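Local coordinates for protein UDP-glucose 4-epimerase (Campylobacter jejuni subsp. jejuni serotype O:2, PDB 7K3P) that catalyses the NAD-dependent 4-epimerisation of UDP-glucose to UDP-galactose and, it appears, of the corresponding N-acetylated UDP-sugars, at residues I242-H247 / V309-A314; L82-K87 / L126-N131; A95-V100 / Y111-V116. The protein carries 2 engineered substitutions. One frame throughout, in Å; residues are numbered along the deposited sequence.

How the contacts relate
From the N terminus, the helix end 82-87 comes first, and contact 2 joins it to 126-131, so the chain closes a loop that spans strand 90-93 and most of helix 107-127. Contact 3 falls wholly within that loop: 95-100, just after strand 90-93, meets 111-116 near the start of the same helix 107-127, beside the NAD adenine. The two contacts thus sit toward the two ends of one helix, their centres about 22 Å apart. Contact 1 follows in series with the other two, closing a separate loop of about 60 residues by joining strands 242-246 and 309-312 of the mixed sheet. It lies on the opposite side of the chain's centre from contact 3.

Contact 1: residues I242-H247 / V309-A314; sequences IRDFIH and VLISDA. With ACT (acetate ion), chain G.
Val309 and Ile242 start a short parallel strand pairing in the mixed sheet that accompanies the NAD-binding Rossmann sheet of this epimerase. Their side chains lie alongside one another and point the same way, with Val309 CG2 4.1 Å from Ile242 CB.

At Leu310 the backbone takes over. Leu310 N donates to Ile242 O over 3.1 Å, and the same oxygen receives Arg243 NH1 at 2.9 Å from the other face of its carbonyl plane. Two donors therefore grip one carbonyl, and the arginine, bent back at chi2 (-61°), braces the backbone of its own strand. Leu310 CB sits over one face of that guanidinium, near its rim. At the edge an acetate, probably from the crystallisation liquor, takes two bonds: Arg243 NE reaches its OXT at 2.8 Å, while NH2 serves its O. NH2 also donates to Pro307 O. The next backbone pair, Asp244 N and Leu310 O, is too far apart for a good bond, and water 2 bridges it, accepting from the amide and donating to the carbonyl.

Ile311 returns to the side of Ile242 and Val309, where its CG2 meets Ile242 CG2 at 4.1 Å. Its CB packs against Asp244 OD2, the two side chains crossing at about a right angle.

Ser312 ends the contact. The carboxylate of Asp244 swings to the far side of its CB from the backbone N (chi1 -169°) and accepts the Ser312 amide on OD2, a nearly straight bond of 2.8 Å that comes from above the carboxylate plane. A side chain thus stands in for the backbone pairing that has lapsed. Water 1 is hydrogen-bonded to Ser312 OG at 2.6 Å, and water 3 donates both to Asp244 OD2 and to Ser312 O, at 2.7 Å from the latter.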
# COMPACT_ATOMS: atom_id res chain seq x y z
N ILE A 242 29.14 -9.67 7.85
CA ILE A 242 28.66 -9.03 9.07
C ILE A 242 27.17 -8.68 8.92
O ILE A 242 26.77 -8.00 7.97
CB ILE A 242 29.49 -7.77 9.39
CG1 ILE A 242 30.93 -8.17 9.73
CG2 ILE A 242 28.85 -6.98 10.54
CD1 ILE A 242 31.87 -7.00 9.96
N ARG A 243 26.36 -9.16 9.85
CA ARG A 243 24.92 -8.88 9.81
C ARG A 243 24.40 -8.40 11.16
O ARG A 243 25.10 -8.50 12.17
CB ARG A 243 24.14 -10.11 9.35
CG ARG A 243 24.42 -10.49 7.89
CD ARG A 243 24.01 -9.37 6.95
NE ARG A 243 24.11 -9.77 5.54
CZ ARG A 243 25.20 -9.63 4.79
NH1 ARG A 243 26.32 -9.13 5.31
NH2 ARG A 243 25.18 -10.02 3.52
N ASP A 244 23.16 -7.94 11.16
CA ASP A 244 22.56 -7.25 12.28
C ASP A 244 21.51 -8.17 12.94
O ASP A 244 20.56 -8.63 12.28
CB ASP A 244 21.92 -5.97 11.73
CG ASP A 244 21.50 -5.00 12.81
OD1 ASP A 244 20.71 -5.41 13.69
OD2 ASP A 244 21.94 -3.83 12.75
N PHE A 245 21.72 -8.47 14.22
CA PHE A 245 20.78 -9.29 15.00
C PHE A 245 20.45 -8.58 16.31
O PHE A 245 21.22 -7.74 16.77
CB PHE A 245 21.39 -10.66 15.30
CG PHE A 245 21.94 -11.34 14.09
CD1 PHE A 245 21.09 -12.06 13.25
CD2 PHE A 245 23.29 -11.25 13.78
CE1 PHE A 245 21.59 -12.67 12.11
CE2 PHE A 245 23.79 -11.86 12.65
CZ PHE A 245 22.94 -12.58 11.81
N ILE A 246 19.31 -8.91 16.91
CA ILE A 246 18.93 -8.24 18.15
C ILE A 246 18.24 -9.18 19.14
O ILE A 246 17.50 -10.10 18.75
CB ILE A 246 18.08 -6.98 17.88
CG1 ILE A 246 17.99 -6.12 19.14
CG2 ILE A 246 16.68 -7.37 17.35
CD1 ILE A 246 17.54 -4.70 18.85
N HIS A 247 18.50 -8.95 20.43
CA HIS A 247 17.89 -9.76 21.49
C HIS A 247 16.41 -9.40 21.62
O HIS A 247 16.05 -8.23 21.55
CB HIS A 247 18.62 -9.54 22.81
CG HIS A 247 18.23 -10.50 23.88
ND1 HIS A 247 17.09 -10.36 24.65
CD2 HIS A 247 18.83 -11.64 24.32
CE1 HIS A 247 17.01 -11.36 25.50
NE2 HIS A 247 18.05 -12.15 25.32
N VAL A 309 28.85 -6.37 4.47
CA VAL A 309 28.28 -5.73 5.67
C VAL A 309 26.88 -5.18 5.38
O VAL A 309 26.66 -4.49 4.37
CB VAL A 309 29.18 -4.58 6.18
CG1 VAL A 309 28.60 -3.95 7.45
CG2 VAL A 309 30.59 -5.10 6.47
N LEU A 310 25.93 -5.50 6.26
CA LEU A 310 24.58 -4.94 6.18
C LEU A 310 24.02 -4.83 7.61
O LEU A 310 23.66 -5.84 8.22
CB LEU A 310 23.67 -5.83 5.33
CG LEU A 310 22.19 -5.46 5.30
CD1 LEU A 310 22.04 -4.05 4.80
CD2 LEU A 310 21.39 -6.42 4.42
N ILE A 311 23.97 -3.61 8.14
CA ILE A 311 23.47 -3.41 9.51
C ILE A 311 22.68 -2.12 9.58
O ILE A 311 22.77 -1.27 8.67
CB ILE A 311 24.63 -3.35 10.54
CG1 ILE A 311 25.44 -2.07 10.35
CG2 ILE A 311 25.53 -4.57 10.40
CD1 ILE A 311 26.50 -1.87 11.45
N SER A 312 21.90 -1.95 10.65
CA SER A 312 21.16 -0.71 10.85
C SER A 312 22.09 0.36 11.39
O SER A 312 22.97 0.07 12.22
CB SER A 312 20.02 -0.91 11.86
OG SER A 312 19.09 -1.91 11.46
N ASP A 313 21.88 1.60 10.96
CA ASP A 313 22.46 2.75 11.63
C ASP A 313 21.52 3.10 12.79
O ASP A 313 20.39 3.51 12.56
CB ASP A 313 22.54 3.92 10.66
CG ASP A 313 23.17 5.17 11.27
OD1 ASP A 313 23.27 5.27 12.52
OD2 ASP A 313 23.56 6.05 10.49
N ALA A 314 21.98 2.93 14.03
CA ALA A 314 21.14 3.17 15.20
C ALA A 314 21.44 4.47 15.94
O ALA A 314 21.01 4.65 17.08
CB ALA A 314 21.24 2.00 16.17
C ACT G . 22.04 -10.97 2.93
O ACT G . 22.91 -11.31 2.09
OXT ACT G . 22.23 -11.29 4.13
CH3 ACT G . 20.81 -10.21 2.53
O HOH W 1 18.36 -3.69 13.20
O HOH W 2 21.60 -7.59 8.66
O HOH W 3 22.67 -1.65 14.26

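Contact 2: residues L82-K87 / L126-N131; sequences LFEREK and LQTGVN
Thr128 pushes its side chain against Phe83 and Glu84, splitting its two branches between them. The hydroxyl goes to the phenylalanine: Thr128 OG1 lies at the ring edge, close to the ring plane, and 3.6 Å from Phe83 CB, with the two side chains crossing at about a right angle. That hydroxyl sits between the backbone N and the carbonyl carbon (chi1 62°), from where it also bonds to Thr124 O one helical turn back. Water 4 donates to Phe83 O at 2.8 Å and, weakly, to Thr128 OG1.

The methyl, CG2, faces the other way and touches the bent Glu84 chain, whose OE1 comes to 3.6 Å of Thr128 CG2. Further along, Val130 also lies across Phe83, and its CG2 approaches CD2 of the ring at 3.7 Å. Phe88 meets the Phe83 ring edge-to-face, while Leu121, Thr124 and Cys125 of helix 107-127 touch it as well.

On the solvent side Lys87, just past the helix end, curls back through its bent chain so that NZ makes a weak 3.3 Å hydrogen bond to Thr128 O.

Helices 76-86 and 107-127 here bring their C-terminal ends together, each shortly before it hands over to the next parallel strand, 90-93 or 132-136: the packing of neighbouring beta-alpha-beta crossovers in a Rossmann fold.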
# COMPACT_ATOMS: atom_id res chain seq x y z
N LEU A 82 -14.27 -2.50 20.15
CA LEU A 82 -13.30 -2.59 21.25
C LEU A 82 -12.71 -1.20 21.53
O LEU A 82 -12.67 -0.76 22.69
CB LEU A 82 -12.19 -3.59 20.91
CG LEU A 82 -11.00 -3.68 21.87
CD1 LEU A 82 -11.40 -4.29 23.22
CD2 LEU A 82 -9.85 -4.48 21.25
N PHE A 83 -12.31 -0.51 20.48
CA PHE A 83 -11.75 0.84 20.60
C PHE A 83 -12.75 1.90 21.10
O PHE A 83 -12.37 2.80 21.86
CB PHE A 83 -11.14 1.29 19.28
CG PHE A 83 -9.77 0.71 19.02
CD1 PHE A 83 -9.57 -0.67 19.06
CD2 PHE A 83 -8.68 1.54 18.77
CE1 PHE A 83 -8.31 -1.22 18.84
CE2 PHE A 83 -7.41 0.99 18.54
CZ PHE A 83 -7.23 -0.38 18.58
N GLU A 84 -14.01 1.81 20.67
CA GLU A 84 -15.03 2.72 21.23
C GLU A 84 -15.22 2.49 22.74
O GLU A 84 -15.37 3.45 23.50
CB GLU A 84 -16.38 2.55 20.53
CG GLU A 84 -16.42 3.11 19.13
CD GLU A 84 -16.37 4.63 19.11
OE1 GLU A 84 -16.32 5.20 17.98
OE2 GLU A 84 -16.39 5.24 20.20
N ARG A 85 -15.20 1.23 23.16
CA ARG A 85 -15.46 0.89 24.55
C ARG A 85 -14.27 1.23 25.44
O ARG A 85 -14.44 1.80 26.51
CB ARG A 85 -15.81 -0.59 24.72
CG ARG A 85 -17.18 -0.99 24.14
CD ARG A 85 -17.57 -2.38 24.60
NE ARG A 85 -16.43 -3.30 24.58
CZ ARG A 85 -16.07 -4.05 23.54
NH1 ARG A 85 -16.78 -4.00 22.41
NH2 ARG A 85 -15.01 -4.84 23.61
N GLU A 86 -13.06 0.86 25.00
CA GLU A 86 -11.88 0.97 25.86
C GLU A 86 -11.22 2.35 25.86
O GLU A 86 -10.60 2.74 26.86
CB GLU A 86 -10.87 -0.11 25.50
CG GLU A 86 -11.34 -1.52 25.79
CD GLU A 86 -11.49 -1.80 27.28
OE1 GLU A 86 -10.88 -1.08 28.11
OE2 GLU A 86 -12.23 -2.75 27.62
N LYS A 87 -11.32 3.08 24.76
CA LYS A 87 -10.72 4.41 24.65
C LYS A 87 -9.21 4.41 25.00
O LYS A 87 -8.78 5.01 25.99
CB LYS A 87 -11.47 5.40 25.55
CG LYS A 87 -12.97 5.54 25.24
CD LYS A 87 -13.26 5.90 23.78
CE LYS A 87 -12.77 7.30 23.42
NZ LYS A 87 -13.38 7.76 22.14
N LEU A 126 -7.89 6.78 14.68
CA LEU A 126 -8.26 8.16 14.38
C LEU A 126 -9.68 8.49 14.85
O LEU A 126 -9.95 9.59 15.32
CB LEU A 126 -8.14 8.43 12.88
CG LEU A 126 -6.74 8.59 12.26
CD1 LEU A 126 -6.82 8.65 10.73
CD2 LEU A 126 -6.05 9.85 12.81
N GLN A 127 -10.59 7.52 14.71
CA GLN A 127 -12.00 7.75 15.02
C GLN A 127 -12.26 7.76 16.52
O GLN A 127 -13.23 8.35 16.97
CB GLN A 127 -12.88 6.70 14.33
CG GLN A 127 -13.07 6.99 12.83
CD GLN A 127 -13.81 5.88 12.08
OE1 GLN A 127 -14.02 4.78 12.60
NE2 GLN A 127 -14.20 6.18 10.85
N THR A 128 -11.40 7.10 17.28
CA THR A 128 -11.61 6.89 18.71
C THR A 128 -10.56 7.56 19.60
O THR A 128 -10.45 7.23 20.79
CB THR A 128 -11.66 5.40 19.03
OG1 THR A 128 -10.39 4.80 18.71
CG2 THR A 128 -12.77 4.72 18.22
N GLY A 129 -9.78 8.48 19.03
CA GLY A 129 -8.81 9.26 19.80
C GLY A 129 -7.57 8.53 20.30
O GLY A 129 -6.96 8.92 21.32
N VAL A 130 -7.17 7.47 19.61
CA VAL A 130 -5.92 6.81 19.96
C VAL A 130 -4.89 7.57 19.16
O VAL A 130 -4.82 7.44 17.93
CB VAL A 130 -5.91 5.32 19.58
CG1 VAL A 130 -4.67 4.67 20.15
CG2 VAL A 130 -7.15 4.62 20.13
N ASN A 131 -4.11 8.40 19.85
CA ASN A 131 -3.28 9.36 19.14
C ASN A 131 -1.77 9.10 19.25
O ASN A 131 -0.96 9.91 18.83
CB ASN A 131 -3.64 10.79 19.57
CG ASN A 131 -4.79 11.35 18.76
OD1 ASN A 131 -4.86 11.14 17.55
ND2 ASN A 131 -5.71 12.06 19.43
O HOH W 4 -9.67 3.42 21.68

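Contact 3: residues A95-V100 / Y111-V116; sequences AASIEV and YMNNTV. With NAD (nicotinamide-adenine-dinucleotide), chain C.
Ser97 is held by two successive asparagines of helix 107-127, and the polar groups that meet here are largely paired with one another or with the cofactor. Asn114 lays its amide along the Ser97 backbone and engages both sides of the residue. Its OD1 accepts Ser97 N at 2.7 Å, on a lone pair in the carbonyl plane, while its ND2 donates to Ser97 O at 2.9 Å, again on a lone pair and almost within the amide plane. ND2 gives a further bond to Ser165 OG, so the rotation of this amide is fixed by three partners. The same OD1 lies 3.2 Å from Ala96 CB, a snug fit.

Asn113 faces the cofactor. Its CG points away from the backbone N (chi1 -160°), which carries the amide to the N6/N7 edge of the adenine. There OD1 accepts NAD N6A at 2.7 Å and ND2 donates to NAD N7A at 3.1 Å. ND2 also donates to Ser97 OG, 3.0 Å away and tilted from the amide plane by 21°, so the serine hydroxyl acts as a second-shell support that orients the adenine-reading group. Between the two backbones, water 5 lies 2.7 Å from Ala95 O and 2.8 Å from Asn113 O.

The helix widens here into a pi-type turn, closed by Val116 N to Tyr111 O. On the loop, Ala95 lies against the adenosine and Ile98 against the nicotinamide ribose. Together the loop after the fourth strand and helix 107-127 line the NAD site in this Rossmann fold of the epimerase/dehydratase family.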
# COMPACT_ATOMS: atom_id res chain seq x y z
N ALA A 95 1.01 -7.23 15.61
CA ALA A 95 0.30 -8.27 14.85
C ALA A 95 0.57 -8.16 13.35
O ALA A 95 0.39 -7.10 12.74
CB ALA A 95 -1.22 -8.19 15.13
N ALA A 96 1.00 -9.27 12.76
CA ALA A 96 1.29 -9.33 11.34
C ALA A 96 1.68 -10.75 10.97
O ALA A 96 1.91 -11.57 11.86
CB ALA A 96 2.44 -8.37 11.00
N SER A 97 1.77 -11.02 9.67
CA SER A 97 2.46 -12.20 9.16
C SER A 97 3.88 -11.76 8.81
O SER A 97 4.06 -10.64 8.32
CB SER A 97 1.76 -12.75 7.92
OG SER A 97 0.41 -13.06 8.21
N ILE A 98 4.89 -12.60 9.06
CA ILE A 98 6.26 -12.09 9.11
C ILE A 98 7.32 -12.83 8.28
O ILE A 98 8.51 -12.54 8.41
CB ILE A 98 6.78 -12.04 10.57
CG1 ILE A 98 7.13 -13.47 11.04
CG2 ILE A 98 5.75 -11.36 11.48
CD1 ILE A 98 7.75 -13.55 12.44
N GLU A 99 6.91 -13.77 7.43
CA GLU A 99 7.86 -14.62 6.70
C GLU A 99 7.99 -14.23 5.22
O GLU A 99 7.07 -14.47 4.42
CB GLU A 99 7.45 -16.10 6.80
CG GLU A 99 7.02 -16.53 8.20
CD GLU A 99 7.63 -17.85 8.65
OE1 GLU A 99 8.72 -18.20 8.16
OE2 GLU A 99 7.01 -18.53 9.49
N VAL A 100 9.14 -13.65 4.89
CA VAL A 100 9.46 -13.26 3.51
C VAL A 100 9.16 -14.39 2.52
O VAL A 100 8.43 -14.20 1.55
CB VAL A 100 10.93 -12.81 3.38
CG1 VAL A 100 11.41 -12.88 1.93
CG2 VAL A 100 11.10 -11.39 3.94
N TYR A 111 -0.69 -8.88 2.20
CA TYR A 111 -1.43 -7.64 2.04
C TYR A 111 -2.72 -7.58 2.87
O TYR A 111 -3.11 -6.50 3.32
CB TYR A 111 -1.72 -7.37 0.56
CG TYR A 111 -0.48 -7.02 -0.22
CD1 TYR A 111 0.25 -5.86 0.07
CD2 TYR A 111 -0.02 -7.85 -1.24
CE1 TYR A 111 1.41 -5.53 -0.65
CE2 TYR A 111 1.14 -7.53 -1.98
CZ TYR A 111 1.85 -6.38 -1.67
OH TYR A 111 2.97 -6.06 -2.38
N MET A 112 -3.38 -8.72 3.07
CA MET A 112 -4.59 -8.77 3.90
C MET A 112 -4.25 -8.67 5.38
O MET A 112 -4.80 -7.83 6.08
CB MET A 112 -5.40 -10.06 3.64
CG MET A 112 -6.06 -10.10 2.27
SD MET A 112 -7.29 -8.79 1.98
CE MET A 112 -8.63 -9.35 3.03
N ASN A 113 -3.35 -9.51 5.87
CA ASN A 113 -3.13 -9.58 7.30
C ASN A 113 -2.27 -8.43 7.82
O ASN A 113 -2.40 -7.99 8.96
CB ASN A 113 -2.52 -10.92 7.71
CG ASN A 113 -2.73 -11.22 9.19
OD1 ASN A 113 -3.82 -11.02 9.73
ND2 ASN A 113 -1.67 -11.69 9.86
N ASN A 114 -1.41 -7.91 6.95
CA ASN A 114 -0.58 -6.78 7.32
C ASN A 114 -1.21 -5.44 6.90
O ASN A 114 -1.80 -4.75 7.72
CB ASN A 114 0.83 -6.96 6.77
CG ASN A 114 1.52 -8.19 7.34
OD1 ASN A 114 0.97 -8.87 8.22
ND2 ASN A 114 2.72 -8.48 6.86
N THR A 115 -1.14 -5.12 5.62
CA THR A 115 -1.59 -3.81 5.13
C THR A 115 -3.08 -3.50 5.37
O THR A 115 -3.44 -2.41 5.82
CB THR A 115 -1.30 -3.67 3.64
OG1 THR A 115 0.04 -4.11 3.38
CG2 THR A 115 -1.48 -2.25 3.19
N VAL A 116 -3.94 -4.46 5.05
CA VAL A 116 -5.38 -4.23 5.19
C VAL A 116 -5.79 -4.11 6.66
O VAL A 116 -6.47 -3.16 7.03
CB VAL A 116 -6.20 -5.32 4.47
CG1 VAL A 116 -7.66 -5.30 4.94
CG2 VAL A 116 -6.13 -5.13 2.96
PA NAD C . 4.81 -13.29 16.00
O1A NAD C . 4.15 -14.18 14.97
O2A NAD C . 5.37 -14.11 17.13
O5B NAD C . 3.76 -12.29 16.63
C5B NAD C . 2.63 -11.96 15.87
C4B NAD C . 1.44 -12.00 16.74
O4B NAD C . 0.35 -11.34 16.15
C3B NAD C . 1.00 -13.47 17.03
O3B NAD C . 0.84 -13.84 18.45
C2B NAD C . -0.23 -13.66 16.11
O2B NAD C . -1.12 -14.57 16.59
C1B NAD C . -0.75 -12.26 16.11
N9A NAD C . -1.63 -11.99 14.95
C8A NAD C . -1.33 -12.17 13.65
N7A NAD C . -2.37 -11.84 12.88
C5A NAD C . -3.39 -11.44 13.66
C6A NAD C . -4.70 -11.00 13.43
N6A NAD C . -5.19 -10.89 12.07
N1A NAD C . -5.49 -10.65 14.46
C2A NAD C . -5.07 -10.74 15.74
N3A NAD C . -3.79 -11.18 16.01
C4A NAD C . -2.94 -11.53 15.00
O3 NAD C . 5.94 -12.46 15.26
PN NAD C . 7.04 -11.62 16.02
O1N NAD C . 6.68 -11.47 17.49
O2N NAD C . 8.35 -12.33 15.87
O5D NAD C . 7.11 -10.20 15.33
C5D NAD C . 6.13 -9.24 15.66
C4D NAD C . 6.25 -8.01 14.78
O4D NAD C . 7.58 -7.55 14.70
C3D NAD C . 5.67 -8.17 13.38
O3D NAD C . 5.03 -7.02 13.01
C2D NAD C . 6.84 -8.31 12.50
O2D NAD C . 6.61 -7.92 11.19
C1D NAD C . 7.89 -7.47 13.26
N1N NAD C . 9.35 -7.85 12.96
C2N NAD C . 9.77 -9.07 13.44
C3N NAD C . 11.08 -9.48 13.21
C7N NAD C . 11.55 -10.81 13.73
O7N NAD C . 10.80 -11.58 14.32
N7N NAD C . 12.90 -11.20 13.50
C4N NAD C . 11.95 -8.64 12.53
C5N NAD C . 11.52 -7.42 12.06
C6N NAD C . 10.20 -7.00 12.28
O HOH W 5 -1.03 -6.17 10.64